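PDB 2PO1: probable exosome complex exonuclease 2, which probably serves as a non-catalytic subunit of the RNA-degrading archaeal exosome, helping to structure the active site of its partner Rrp41. Local coordinates for residues 81-86 and 115-120; 137-142 and 188-193. One frame throughout, in Å; residues are numbered along the deposited sequence.

Contact 1: 81-86 and 115-120. With nucleotides of chain A.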
loop_
_atom_site.group_PDB
_atom_site.type_symbol
_atom_site.label_atom_id
_atom_site.label_comp_id
_atom_site.label_asym_id
_atom_site.label_seq_id
_atom_site.Cartn_x
_atom_site.Cartn_y
_atom_site.Cartn_z
ATOM N N GLY C 81 -1.318 21.271 20.760
ATOM C CA GLY C 81 -0.626 20.023 20.693
ATOM C C GLY C 81 -1.379 19.081 19.765
ATOM O O GLY C 81 -2.391 19.446 19.145
ATOM N N VAL C 82 -0.865 17.876 19.636
ATOM C CA VAL C 82 -1.386 16.960 18.642
ATOM C C VAL C 82 -1.957 15.752 19.339
ATOM O O VAL C 82 -1.366 15.182 20.300
ATOM C CB VAL C 82 -0.317 16.572 17.516
ATOM C CG1 VAL C 82 -0.827 15.401 16.646
ATOM C CG2 VAL C 82 0.001 17.745 16.645
ATOM N N MET C 83 -3.135 15.347 18.872
ATOM C CA MET C 83 -3.652 14.096 19.347
ATOM C C MET C 83 -4.112 13.272 18.170
ATOM O O MET C 83 -4.826 13.744 17.234
ATOM C CB MET C 83 -4.809 14.358 20.327
ATOM C CG MET C 83 -5.382 13.097 20.959
ATOM S SD MET C 83 -6.934 13.569 21.787
ATOM C CE MET C 83 -8.160 13.066 20.585
ATOM N N THR C 84 -3.785 12.000 18.234
ATOM C CA THR C 84 -4.166 11.109 17.193
ATOM C C THR C 84 -4.584 9.761 17.762
ATOM O O THR C 84 -3.982 9.259 18.717
ATOM C CB THR C 84 -2.998 11.012 16.131
ATOM O OG1 THR C 84 -3.435 10.199 15.064
ATOM C CG2 THR C 84 -1.785 10.399 16.730
ATOM N N THR C 85 -5.670 9.212 17.208
ATOM C CA THR C 85 -6.301 8.022 17.720
ATOM C C THR C 85 -6.303 6.979 16.673
ATOM O O THR C 85 -6.672 7.244 15.502
ATOM C CB THR C 85 -7.745 8.392 18.133
ATOM O OG1 THR C 85 -7.665 9.534 18.976
ATOM C CG2 THR C 85 -8.424 7.272 18.883
ATOM N N ASN C 86 -5.763 5.818 17.037
ATOM C CA ASN C 86 -5.749 4.679 16.152
ATOM C C ASN C 86 -6.285 3.508 16.867
ATOM O O ASN C 86 -5.944 3.267 18.037
ATOM C CB ASN C 86 -4.342 4.340 15.612
ATOM C CG ASN C 86 -4.385 3.285 14.545
ATOM O OD1 ASN C 86 -3.865 2.155 14.723
ATOM N ND2 ASN C 86 -4.938 3.638 13.394
ATOM N N ARG C 115 -13.313 11.947 18.447
ATOM C CA ARG C 115 -14.184 13.100 18.436
ATOM C C ARG C 115 -14.660 13.370 19.816
ATOM O O ARG C 115 -14.680 14.530 20.228
ATOM C CB ARG C 115 -15.356 12.919 17.501
ATOM C CG ARG C 115 -14.849 13.057 16.103
ATOM C CD ARG C 115 -15.983 13.411 15.200
ATOM N NE ARG C 115 -16.995 12.382 15.165
ATOM C CZ ARG C 115 -17.028 11.401 14.264
ATOM N NH1 ARG C 115 -18.013 10.540 14.306
ATOM N NH2 ARG C 115 -16.083 11.283 13.327
ATOM N N GLY C 116 -14.982 12.303 20.542
ATOM C CA GLY C 116 -15.524 12.443 21.924
ATOM C C GLY C 116 -14.545 13.202 22.789
ATOM O O GLY C 116 -14.932 13.988 23.638
ATOM N N ILE C 117 -13.260 12.953 22.577
ATOM C CA ILE C 117 -12.203 13.551 23.383
ATOM C C ILE C 117 -11.894 14.887 22.783
ATOM O O ILE C 117 -11.928 15.878 23.458
ATOM C CB ILE C 117 -10.959 12.607 23.485
ATOM C CG1 ILE C 117 -11.387 11.334 24.220
ATOM C CG2 ILE C 117 -9.784 13.316 24.172
ATOM C CD1 ILE C 117 -10.502 10.089 23.971
ATOM N N ARG C 118 -11.607 14.935 21.481
ATOM C CA ARG C 118 -11.267 16.162 20.866
ATOM C C ARG C 118 -12.329 17.228 21.113
ATOM O O ARG C 118 -12.019 18.352 21.472
ATOM C CB ARG C 118 -11.095 15.950 19.347
ATOM C CG ARG C 118 -10.500 17.119 18.644
ATOM C CD ARG C 118 -10.289 16.735 17.188
ATOM N NE ARG C 118 -9.418 15.550 17.160
ATOM C CZ ARG C 118 -8.092 15.604 17.260
ATOM N NH1 ARG C 118 -7.453 16.758 17.339
ATOM N NH2 ARG C 118 -7.409 14.492 17.297
ATOM N N GLU C 119 -13.569 16.908 20.858
ATOM C CA GLU C 119 -14.549 17.981 20.719
ATOM C C GLU C 119 -15.033 18.396 22.076
ATOM O O GLU C 119 -15.662 19.454 22.247
ATOM C CB GLU C 119 -15.695 17.537 19.819
ATOM C CG GLU C 119 -15.297 17.342 18.350
ATOM C CD GLU C 119 -14.698 18.566 17.746
ATOM O OE1 GLU C 119 -13.679 18.417 17.024
ATOM O OE2 GLU C 119 -15.235 19.672 18.019
ATOM N N SER C 120 -14.724 17.589 23.073
ATOM C CA SER C 120 -15.039 18.021 24.416
ATOM C C SER C 120 -13.813 18.745 24.995
ATOM O O SER C 120 -13.859 19.159 26.123
ATOM C CB SER C 120 -15.348 16.858 25.306
ATOM O OG SER C 120 -14.201 16.034 25.314
ATOM P P A A 7 -2.427 10.802 9.402
ATOM O OP1 A A 7 -2.446 9.351 9.057
ATOM O OP2 A A 7 -1.911 11.803 8.425
ATOM O "O5'" A A 7 -3.950 11.103 9.868
ATOM C "C5'" A A 7 -4.407 10.571 11.154
ATOM C "C4'" A A 7 -4.849 11.604 12.200
ATOM O "O4'" A A 7 -3.857 12.634 12.509
ATOM C "C3'" A A 7 -6.097 12.414 11.822
ATOM O "O3'" A A 7 -7.250 11.626 11.986
ATOM C "C2'" A A 7 -6.022 13.528 12.869
ATOM O "O2'" A A 7 -6.361 13.110 14.176
ATOM C "C1'" A A 7 -4.533 13.867 12.779
ATOM N N9 A A 7 -4.255 14.914 11.770
ATOM C C8 A A 7 -3.614 14.770 10.563
ATOM N N7 A A 7 -3.506 15.877 9.870
ATOM C C5 A A 7 -4.124 16.833 10.666
ATOM C C6 A A 7 -4.329 18.225 10.507
ATOM N N6 A A 7 -3.920 18.904 9.435
ATOM N N1 A A 7 -4.980 18.898 11.487
ATOM C C2 A A 7 -5.386 18.215 12.576
ATOM N N3 A A 7 -5.242 16.909 12.851
ATOM C C4 A A 7 -4.599 16.260 11.843
HETATM O O HOH W 1 -4.462 16.742 16.670
#
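Ile117 of helix 104-118 sets its CG2 methyl against the sulfur of Met83 on strand 82-89, CG2 to SD being 3.7 Å. The two side chains cross at about a right angle, and the Met83 chain, straight through its first two torsions, bends at the thioether (chi3 99°), which carries CE over toward Arg118. Ala160 and Leu164 of helix 152-166 also touch Ile117, placing this pair in the apolar layer where both helices pack on one face of the mixed sheet of the RNase PH-family domain. Arg118 follows, its chain running past that of Met83 in the opposite direction. A bend at chi3 (-58°) turns its guanidinium edge to the strand, where NH2 donates to Met83 O at 2.7 Å. The acceptor lies near the guanidinium plane, the donor 47° above the carbonyl plane. One water takes hydrogen bonds from Arg118 NH1 (3.1 Å) and Met83 N (2.9 Å), and Asp114 holds NE in a salt bridge. The ribose O2' of A7 of chain A adds a weak bond to Met83 O at 3.5 Å. With a leucine in place of Arg118, Met83 O would probably lose its short charged bond and Asp114 its salt-bridge mate. The chemistry couples the helix to the strand backbone just where RNA sugar arrives, consistent with a part in RNA binding.

Contact 2: 137-142 and 188-193. With nucleotides of chain A.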
loop_
_atom_site.group_PDB
_atom_site.type_symbol
_atom_site.label_atom_id
_atom_site.label_comp_id
_atom_site.label_asym_id
_atom_site.label_seq_id
_atom_site.Cartn_x
_atom_site.Cartn_y
_atom_site.Cartn_z
ATOM N N ARG C 137 3.506 18.900 22.277
ATOM C CA ARG C 137 3.330 17.529 22.628
ATOM C C ARG C 137 2.433 16.857 21.598
ATOM O O ARG C 137 1.420 17.432 21.143
ATOM C CB ARG C 137 2.757 17.371 24.041
ATOM C CG ARG C 137 3.594 16.332 24.758
ATOM C CD ARG C 137 3.138 16.124 26.125
ATOM N NE ARG C 137 3.751 17.022 27.105
ATOM C CZ ARG C 137 4.954 16.854 27.626
ATOM N NH1 ARG C 137 5.364 17.685 28.561
ATOM N NH2 ARG C 137 5.749 15.872 27.210
ATOM N N VAL C 138 2.855 15.660 21.224
ATOM C CA VAL C 138 2.124 14.803 20.304
ATOM C C VAL C 138 1.694 13.589 21.093
ATOM O O VAL C 138 2.520 12.890 21.681
ATOM C CB VAL C 138 3.008 14.464 19.096
ATOM C CG1 VAL C 138 2.227 13.590 18.095
ATOM C CG2 VAL C 138 3.397 15.737 18.459
ATOM N N VAL C 139 0.389 13.372 21.135
ATOM C CA VAL C 139 -0.175 12.295 21.933
ATOM C C VAL C 139 -0.834 11.278 21.024
ATOM O O VAL C 139 -1.805 11.601 20.303
ATOM C CB VAL C 139 -1.204 12.856 22.973
ATOM C CG1 VAL C 139 -1.875 11.712 23.741
ATOM C CG2 VAL C 139 -0.496 13.772 23.951
ATOM N N PHE C 140 -0.269 10.083 21.021
ATOM C CA PHE C 140 -0.848 8.924 20.340
ATOM C C PHE C 140 -1.724 8.081 21.277
ATOM O O PHE C 140 -1.264 7.547 22.312
ATOM C CB PHE C 140 0.261 8.027 19.742
ATOM C CG PHE C 140 1.124 8.704 18.772
ATOM C CD1 PHE C 140 2.261 9.373 19.190
ATOM C CD2 PHE C 140 0.830 8.668 17.410
ATOM C CE1 PHE C 140 3.091 10.006 18.246
ATOM C CE2 PHE C 140 1.664 9.314 16.475
ATOM C CZ PHE C 140 2.784 9.959 16.893
ATOM N N ILE C 141 -2.992 7.985 20.918
ATOM C CA ILE C 141 -3.904 7.148 21.612
ATOM C C ILE C 141 -3.950 5.882 20.764
ATOM O O ILE C 141 -4.477 5.888 19.650
ATOM C CB ILE C 141 -5.286 7.728 21.733
ATOM C CG1 ILE C 141 -5.210 9.118 22.351
ATOM C CG2 ILE C 141 -6.156 6.751 22.520
ATOM C CD1 ILE C 141 -6.549 9.758 22.522
ATOM N N ASP C 142 -3.293 4.837 21.254
ATOM C CA ASP C 142 -3.185 3.637 20.441
ATOM C C ASP C 142 -4.049 2.575 21.110
ATOM O O ASP C 142 -3.839 2.192 22.304
ATOM C CB ASP C 142 -1.745 3.193 20.246
ATOM C CG ASP C 142 -1.026 4.022 19.256
ATOM O OD1 ASP C 142 -0.003 4.631 19.644
ATOM O OD2 ASP C 142 -1.508 4.168 18.105
ATOM N N GLU C 188 4.397 14.725 34.488
ATOM C CA GLU C 188 3.232 15.463 34.923
ATOM C C GLU C 188 2.104 14.838 34.207
ATOM O O GLU C 188 2.319 14.172 33.195
ATOM C CB GLU C 188 3.367 16.921 34.486
ATOM C CG GLU C 188 3.856 17.004 33.065
ATOM C CD GLU C 188 3.802 18.370 32.477
ATOM O OE1 GLU C 188 3.535 18.427 31.283
ATOM O OE2 GLU C 188 4.052 19.374 33.169
ATOM N N PRO C 189 0.875 15.064 34.676
ATOM C CA PRO C 189 -0.216 14.516 33.874
ATOM C C PRO C 189 -0.383 15.279 32.578
ATOM O O PRO C 189 0.223 16.342 32.392
ATOM C CB PRO C 189 -1.453 14.787 34.718
ATOM C CG PRO C 189 -0.905 15.133 36.112
ATOM C CD PRO C 189 0.402 15.753 35.886
ATOM N N LEU C 190 -1.245 14.769 31.725
ATOM C CA LEU C 190 -1.557 15.429 30.457
ATOM C C LEU C 190 -2.670 16.406 30.842
ATOM O O LEU C 190 -3.234 16.269 31.927
ATOM C CB LEU C 190 -2.032 14.363 29.479
ATOM C CG LEU C 190 -1.445 14.083 28.084
ATOM C CD1 LEU C 190 -0.138 14.694 27.746
ATOM C CD2 LEU C 190 -1.572 12.548 27.722
ATOM N N PRO C 191 -2.918 17.456 30.035
ATOM C CA PRO C 191 -3.987 18.309 30.567
ATOM C C PRO C 191 -5.351 17.707 30.260
ATOM O O PRO C 191 -5.988 18.099 29.282
ATOM C CB PRO C 191 -3.748 19.644 29.853
ATOM C CG PRO C 191 -3.065 19.262 28.554
ATOM C CD PRO C 191 -2.297 18.007 28.808
ATOM N N VAL C 192 -5.766 16.722 31.064
ATOM C CA VAL C 192 -7.041 16.066 30.853
ATOM C C VAL C 192 -8.079 16.777 31.714
ATOM O O VAL C 192 -8.009 16.786 32.953
ATOM C CB VAL C 192 -7.039 14.559 31.192
ATOM C CG1 VAL C 192 -8.359 13.939 30.772
ATOM C CG2 VAL C 192 -5.882 13.822 30.504
ATOM N N GLU C 193 -9.056 17.367 31.056
ATOM C CA GLU C 193 -9.963 18.245 31.760
ATOM C C GLU C 193 -11.394 17.802 31.796
ATOM O O GLU C 193 -12.165 18.277 32.603
ATOM C CB GLU C 193 -9.851 19.590 31.134
ATOM C CG GLU C 193 -8.429 19.996 31.183
ATOM C CD GLU C 193 -8.207 21.389 30.728
ATOM O OE1 GLU C 193 -9.098 21.926 30.054
ATOM O OE2 GLU C 193 -7.129 21.928 31.039
ATOM P P A A 6 1.635 6.888 12.315
ATOM O OP1 A A 6 0.530 6.257 13.086
ATOM O OP2 A A 6 2.974 7.020 12.946
ATOM O "O5'" A A 6 1.184 8.367 11.874
ATOM C "C5'" A A 6 1.013 9.419 12.836
ATOM C "C4'" A A 6 -0.150 10.356 12.503
ATOM O "O4'" A A 6 -0.045 11.578 13.291
ATOM C "C3'" A A 6 -0.267 10.830 11.055
ATOM O "O3'" A A 6 -1.645 11.075 10.793
ATOM C "C2'" A A 6 0.584 12.109 11.066
ATOM O "O2'" A A 6 0.160 13.052 10.097
ATOM C "C1'" A A 6 0.402 12.656 12.488
ATOM N N9 A A 6 1.616 13.174 13.117
ATOM C C8 A A 6 2.472 12.462 13.906
ATOM N N7 A A 6 3.489 13.152 14.356
ATOM C C5 A A 6 3.293 14.418 13.827
ATOM C C6 A A 6 4.031 15.627 13.930
ATOM N N6 A A 6 5.159 15.736 14.641
ATOM N N1 A A 6 3.569 16.721 13.276
ATOM C C2 A A 6 2.441 16.613 12.568
ATOM N N3 A A 6 1.670 15.531 12.403
ATOM C C4 A A 6 2.141 14.452 13.060
#
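Arg137 NH1 is gripped from two sources: it donates a hydrogen bond to Pro170 O, and it forms a long salt bridge to Glu188 OE1 at 3.4 Å. Guanidinium and carboxylate planes are turned 61° from each other, so the two groups do not meet in the flat, paired manner of a bidentate bridge. Glu188 reaches across because its CG occupies the position between backbone N and carbonyl carbon (chi1 44°) and its chain runs on extended; the other carboxylate oxygen, OE2, is bridged to Lys171. Closer to the strand, the aliphatic stem of Arg137 also takes part, with CD lying 3.9 Å from CD1 of Leu190. That same methyl stands 3.9 Å from Val139 CG2, and Leu190 CD2 is in touch with both valine methyls, so that Val139 and Leu190 reach toward each other tip to tip. Leu164 of helix 152-166 packs on both residues, while Ile66 and Thr68 of the adjoining strand 60-71 also border Val139. The other face of strand 135-147 meets RNA: Phe140 turns the edge of its ring to the ribose of A6 of chain A, CE2 lying 3.7 Å from C5', and Val138 CG1 is 4.0 Å from N7 of the adenine. Segment 188-193 is therefore fastened to the face of the RNase PH-family sheet covered by helix 152-166 through an apolar pair and a loose ionic link; Arg137 is probably held more by Pro170 O, and Glu188 by Lys171, than by each other across the long bridge.

Overall arrangement
Contact 1 and contact 2, their centres about 10 Å apart, are joined through the sheet itself, since strands 82-89 and 135-147 run side by side and parallel in it. Probable hydrogen bonds connect Val82 O to Val139 N and Thr84 O to Ile141 N, each at 2.7 Å. On the face covered by helix 152-166, Met83 and Val139 serve the two contacts, with that helix reaching both. On the opposite face Thr84 and Phe140 pack together beneath the RNA, where A6 and A7 of chain A are successive nucleotides of one strand. Both contacts border other protein chains, Arg115 in contact 1 and Asp142 in contact 2 each making a salt bridge to a side chain there.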